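Local coordinates for protein uricase (Arthrobacter globiformis, PDB 2YZC) that catalyses the oxidation of uric acid by molecular oxygen to 5-hydroxyisourate, which is further processed to (S)-allantoin, at residues 75-80 against 90-95; 80-83 against 87-90. All coordinates share one frame; numbering follows the deposited sequence.

Contact 1: 75-80 against 90-95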
# COMPACT_ATOMS: atom_id res chain seq x y z
N TYR A 75 -17.23 13.62 -16.08
CA TYR A 75 -18.55 13.23 -15.57
C TYR A 75 -19.67 13.61 -16.54
O TYR A 75 -20.61 12.85 -16.75
CB TYR A 75 -18.79 13.85 -14.19
CG TYR A 75 -17.94 13.22 -13.10
CD1 TYR A 75 -18.06 11.86 -12.80
CD2 TYR A 75 -17.00 13.96 -12.38
CE1 TYR A 75 -17.27 11.25 -11.83
CE2 TYR A 75 -16.20 13.37 -11.40
CZ TYR A 75 -16.34 12.02 -11.13
OH TYR A 75 -15.56 11.42 -10.18
N ALA A 76 -19.57 14.80 -17.14
CA ALA A 76 -20.59 15.24 -18.09
C ALA A 76 -20.65 14.29 -19.27
O ALA A 76 -21.74 13.92 -19.73
CB ALA A 76 -20.28 16.67 -18.57
N PHE A 77 -19.49 13.87 -19.77
CA PHE A 77 -19.47 12.96 -20.90
C PHE A 77 -19.97 11.58 -20.53
O PHE A 77 -20.59 10.90 -21.35
CB PHE A 77 -18.06 12.86 -21.51
CG PHE A 77 -17.69 14.01 -22.42
CD1 PHE A 77 -16.57 13.91 -23.25
CD2 PHE A 77 -18.45 15.17 -22.45
CE1 PHE A 77 -16.22 14.97 -24.09
CE2 PHE A 77 -18.10 16.23 -23.29
CZ PHE A 77 -16.99 16.13 -24.12
N ALA A 78 -19.73 11.16 -19.28
CA ALA A 78 -20.16 9.84 -18.83
C ALA A 78 -21.68 9.71 -18.86
O ALA A 78 -22.21 8.63 -19.07
CB ALA A 78 -19.64 9.57 -17.42
N ARG A 79 -22.37 10.83 -18.66
CA ARG A 79 -23.83 10.85 -18.68
C ARG A 79 -24.43 10.29 -19.97
O ARG A 79 -25.49 9.67 -19.95
CB ARG A 79 -24.34 12.28 -18.47
CG ARG A 79 -25.85 12.44 -18.65
CD ARG A 79 -26.64 11.67 -17.60
NE ARG A 79 -28.08 11.91 -17.75
CZ ARG A 79 -28.88 11.21 -18.55
NH1 ARG A 79 -28.39 10.21 -19.28
NH2 ARG A 79 -30.17 11.51 -18.63
N ASP A 80 -23.75 10.52 -21.10
CA ASP A 80 -24.25 10.03 -22.39
C ASP A 80 -23.95 8.55 -22.60
O ASP A 80 -24.45 7.94 -23.54
CB ASP A 80 -23.61 10.82 -23.54
CG ASP A 80 -23.90 12.30 -23.45
OD1 ASP A 80 -25.09 12.66 -23.31
OD2 ASP A 80 -22.95 13.10 -23.53
N LEU A 90 -11.45 8.47 -26.27
CA LEU A 90 -11.39 9.11 -27.59
C LEU A 90 -12.29 10.35 -27.63
O LEU A 90 -11.92 11.38 -28.20
CB LEU A 90 -11.79 8.12 -28.68
CG LEU A 90 -10.71 7.08 -29.06
CD1 LEU A 90 -11.32 5.95 -29.87
CD2 LEU A 90 -9.61 7.78 -29.85
N ARG A 91 -13.46 10.25 -27.01
CA ARG A 91 -14.36 11.38 -26.99
C ARG A 91 -13.73 12.54 -26.22
O ARG A 91 -13.75 13.69 -26.67
CB ARG A 91 -15.70 11.00 -26.36
CG ARG A 91 -16.70 12.15 -26.43
CD ARG A 91 -18.01 11.84 -25.75
NE ARG A 91 -18.88 13.01 -25.81
CZ ARG A 91 -20.04 13.13 -25.16
NH1 ARG A 91 -20.48 12.15 -24.40
NH2 ARG A 91 -20.75 14.25 -25.29
N LEU A 92 -13.16 12.23 -25.06
CA LEU A 92 -12.52 13.24 -24.22
C LEU A 92 -11.36 13.91 -24.95
O LEU A 92 -11.25 15.13 -24.99
CB LEU A 92 -12.01 12.62 -22.92
CG LEU A 92 -13.07 12.30 -21.85
CD1 LEU A 92 -12.49 11.38 -20.78
CD2 LEU A 92 -13.56 13.61 -21.25
N GLY A 93 -10.48 13.09 -25.52
CA GLY A 93 -9.32 13.61 -26.22
C GLY A 93 -9.69 14.54 -27.37
O GLY A 93 -9.10 15.62 -27.51
N LYS A 94 -10.64 14.13 -28.19
CA LYS A 94 -11.06 14.95 -29.32
C LYS A 94 -11.67 16.26 -28.83
O LYS A 94 -11.46 17.31 -29.43
CB LYS A 94 -12.06 14.20 -30.19
CG LYS A 94 -11.51 12.94 -30.84
CD LYS A 94 -12.60 12.23 -31.63
CE LYS A 94 -12.13 10.89 -32.15
NZ LYS A 94 -13.24 10.15 -32.82
N HIS A 95 -12.43 16.18 -27.74
CA HIS A 95 -13.07 17.36 -27.17
C HIS A 95 -12.08 18.46 -26.81
O HIS A 95 -12.22 19.61 -27.24
CB HIS A 95 -13.85 17.00 -25.91
CG HIS A 95 -14.25 18.18 -25.09
ND1 HIS A 95 -15.22 19.08 -25.51
CD2 HIS A 95 -13.78 18.65 -23.92
CE1 HIS A 95 -15.32 20.05 -24.62
NE2 HIS A 95 -14.46 19.82 -23.64
O HOH W 1 -19.51 9.70 -23.63

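Contact 2: 80-83 against 87-90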
# COMPACT_ATOMS: atom_id res chain seq x y z
N ASP A 80 -23.75 10.52 -21.10
CA ASP A 80 -24.25 10.03 -22.39
C ASP A 80 -23.95 8.55 -22.60
O ASP A 80 -24.45 7.94 -23.54
CB ASP A 80 -23.61 10.82 -23.54
CG ASP A 80 -23.90 12.30 -23.45
OD1 ASP A 80 -25.09 12.66 -23.31
OD2 ASP A 80 -22.95 13.10 -23.53
N GLY A 81 -23.14 7.98 -21.71
CA GLY A 81 -22.80 6.58 -21.85
C GLY A 81 -21.68 6.37 -22.85
O GLY A 81 -21.41 7.23 -23.68
N PHE A 82 -21.02 5.23 -22.76
CA PHE A 82 -19.92 4.91 -23.66
C PHE A 82 -19.84 3.40 -23.83
O PHE A 82 -20.01 2.65 -22.87
CB PHE A 82 -18.60 5.46 -23.11
CG PHE A 82 -18.41 5.22 -21.63
CD1 PHE A 82 -19.02 6.04 -20.69
CD2 PHE A 82 -17.60 4.17 -21.19
CE1 PHE A 82 -18.83 5.83 -19.32
CE2 PHE A 82 -17.41 3.95 -19.82
CZ PHE A 82 -18.02 4.78 -18.88
N ALA A 83 -19.58 2.97 -25.06
CA ALA A 83 -19.49 1.55 -25.40
C ALA A 83 -18.31 0.86 -24.74
O ALA A 83 -18.45 -0.23 -24.19
CB ALA A 83 -19.42 1.38 -26.91
N GLU A 87 -13.26 4.11 -26.26
CA GLU A 87 -14.12 5.06 -26.95
C GLU A 87 -14.46 6.26 -26.07
O GLU A 87 -14.66 7.37 -26.56
CB GLU A 87 -15.38 4.35 -27.44
CG GLU A 87 -15.07 3.36 -28.56
CD GLU A 87 -16.22 2.42 -28.85
OE1 GLU A 87 -17.25 2.89 -29.39
OE2 GLU A 87 -16.09 1.22 -28.54
N PHE A 88 -14.50 6.04 -24.76
CA PHE A 88 -14.78 7.12 -23.83
C PHE A 88 -13.58 8.08 -23.87
O PHE A 88 -13.75 9.29 -23.94
CB PHE A 88 -14.96 6.59 -22.41
CG PHE A 88 -15.32 7.64 -21.40
CD1 PHE A 88 -16.47 8.42 -21.57
CD2 PHE A 88 -14.54 7.84 -20.27
CE1 PHE A 88 -16.83 9.39 -20.62
CE2 PHE A 88 -14.88 8.80 -19.31
CZ PHE A 88 -16.03 9.58 -19.49
N LEU A 89 -12.38 7.52 -23.83
CA LEU A 89 -11.18 8.34 -23.86
C LEU A 89 -11.07 9.11 -25.17
O LEU A 89 -10.64 10.27 -25.19
CB LEU A 89 -9.93 7.47 -23.65
CG LEU A 89 -9.80 6.74 -22.31
CD1 LEU A 89 -8.51 5.92 -22.31
CD2 LEU A 89 -9.80 7.73 -21.16
N LEU A 90 -11.45 8.47 -26.27
CA LEU A 90 -11.39 9.11 -27.59
C LEU A 90 -12.29 10.35 -27.63
O LEU A 90 -11.92 11.38 -28.20
CB LEU A 90 -11.79 8.12 -28.68
CG LEU A 90 -10.71 7.08 -29.06
CD1 LEU A 90 -11.32 5.95 -29.87
CD2 LEU A 90 -9.61 7.78 -29.85
O HOH W 2 -18.89 5.05 -27.21

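Contact 1: 75-80 against 90-95
Phe-77 and Arg-91 form a cation-pi stack between consecutive helices 67-78 and 85-99, a pair packed on the antiparallel sheet of the uricase T-fold (tunnelling fold). The guanidinium lies flat on one face of the phenyl ring, planes 6° apart, with Arg-91 CZ 3.8 Å from the ring centroid. Arg-91 gets there with CG anti to the backbone N (chi1 -176°) and a chain extended as far as NE, which draws its CG and CD across the CD1 side of the same ring. The guanidinium grips one carboxylate oxygen end-on, with two nitrogens: Asp-80 OD2 accepts from Arg-91 NH1 at 2.8 Å and from Arg-91 NH2 at 3.0 Å, both bonds lying in the guanidinium plane. Stack and salt bridge together fix the rotation of the group. The far end of the phenyl ring turns its edge to the face of His-95 in a T-shaped pair, planes at 76°, while Leu-92 CD2 rests 3.6 Å from Phe-77 CD1. Further out, Leu-92 and His-95 also touch Thr-73, one turn before Phe-77 on helix 67-78. A water completes the polar side, donating to Phe-77 O at 2.8 Å and accepting from Arg-91 NH1 at 2.7 Å.

Contact 2: 80-83 against 87-90
Phe-82 packs against Phe-88 where the chain leaving helix 67-78 turns back over the start of helix 85-99, a short loop linking two consecutive helices of the uricase fold. Gly-81, with positive phi (82°), is the first residue to abandon helical geometry, and the chain is extended at Phe-82, whose side chain then leans on the new helix. From the backbone outward, Phe-82 CB sits 3.9 Å from Phe-88 CB. Its CG is placed between the backbone N and the carbonyl carbon (chi1 44°), and there it meets both CB and CD1 of Phe-88. The two ring flanks then diverge: Phe-82 CD1 comes to 3.6 Å from Phe-88 CD1, whereas Phe-82 CD2 lies 3.8 Å from Phe-88 CB. Beyond them Phe-82 CE1 makes a looser approach to Phe-88 CD1. The rings meet obliquely, planes at 32° and centroids 4.4 Å apart, each with part of the other over one face toward the rim. Leu-42 of strand 38-50 touches both phenylalanines, tying the pair to the sheet, and Phe-88 also reaches Val-74 and Phe-77 on helix 67-78. The carboxylate of Glu-87, whose OE2 is hydrogen-bonded to Thr-84 OG1, lies beside the methyl group of Ala-83. A water accepts from Ala-83 N at 3.1 Å and gives a weak bond to Glu-87 OE1, while Ala-83 CB is 3.6 Å from that same oxygen.

In the fold
From the N terminus, the chain passes through strands 13-31 and 38-50 and enters helix 67-78, whose last turn begins contact 1. The loop that follows starts contact 2 almost at once, and helix 85-99 supplies the second half of both. Contact 2 closes the short loop and nests inside the wider one closed by contact 1; the two share their end residues, Asp-80 and Leu-90, though Asp-80 makes its contact only in contact 1. The two meet where Phe-88 CE1 lies 3.8 Å from Phe-77 CB. Together they join the helices to each other and to strand 38-50, while Arg-79, beside them, forms a salt bridge with Asp-263 of a second subunit.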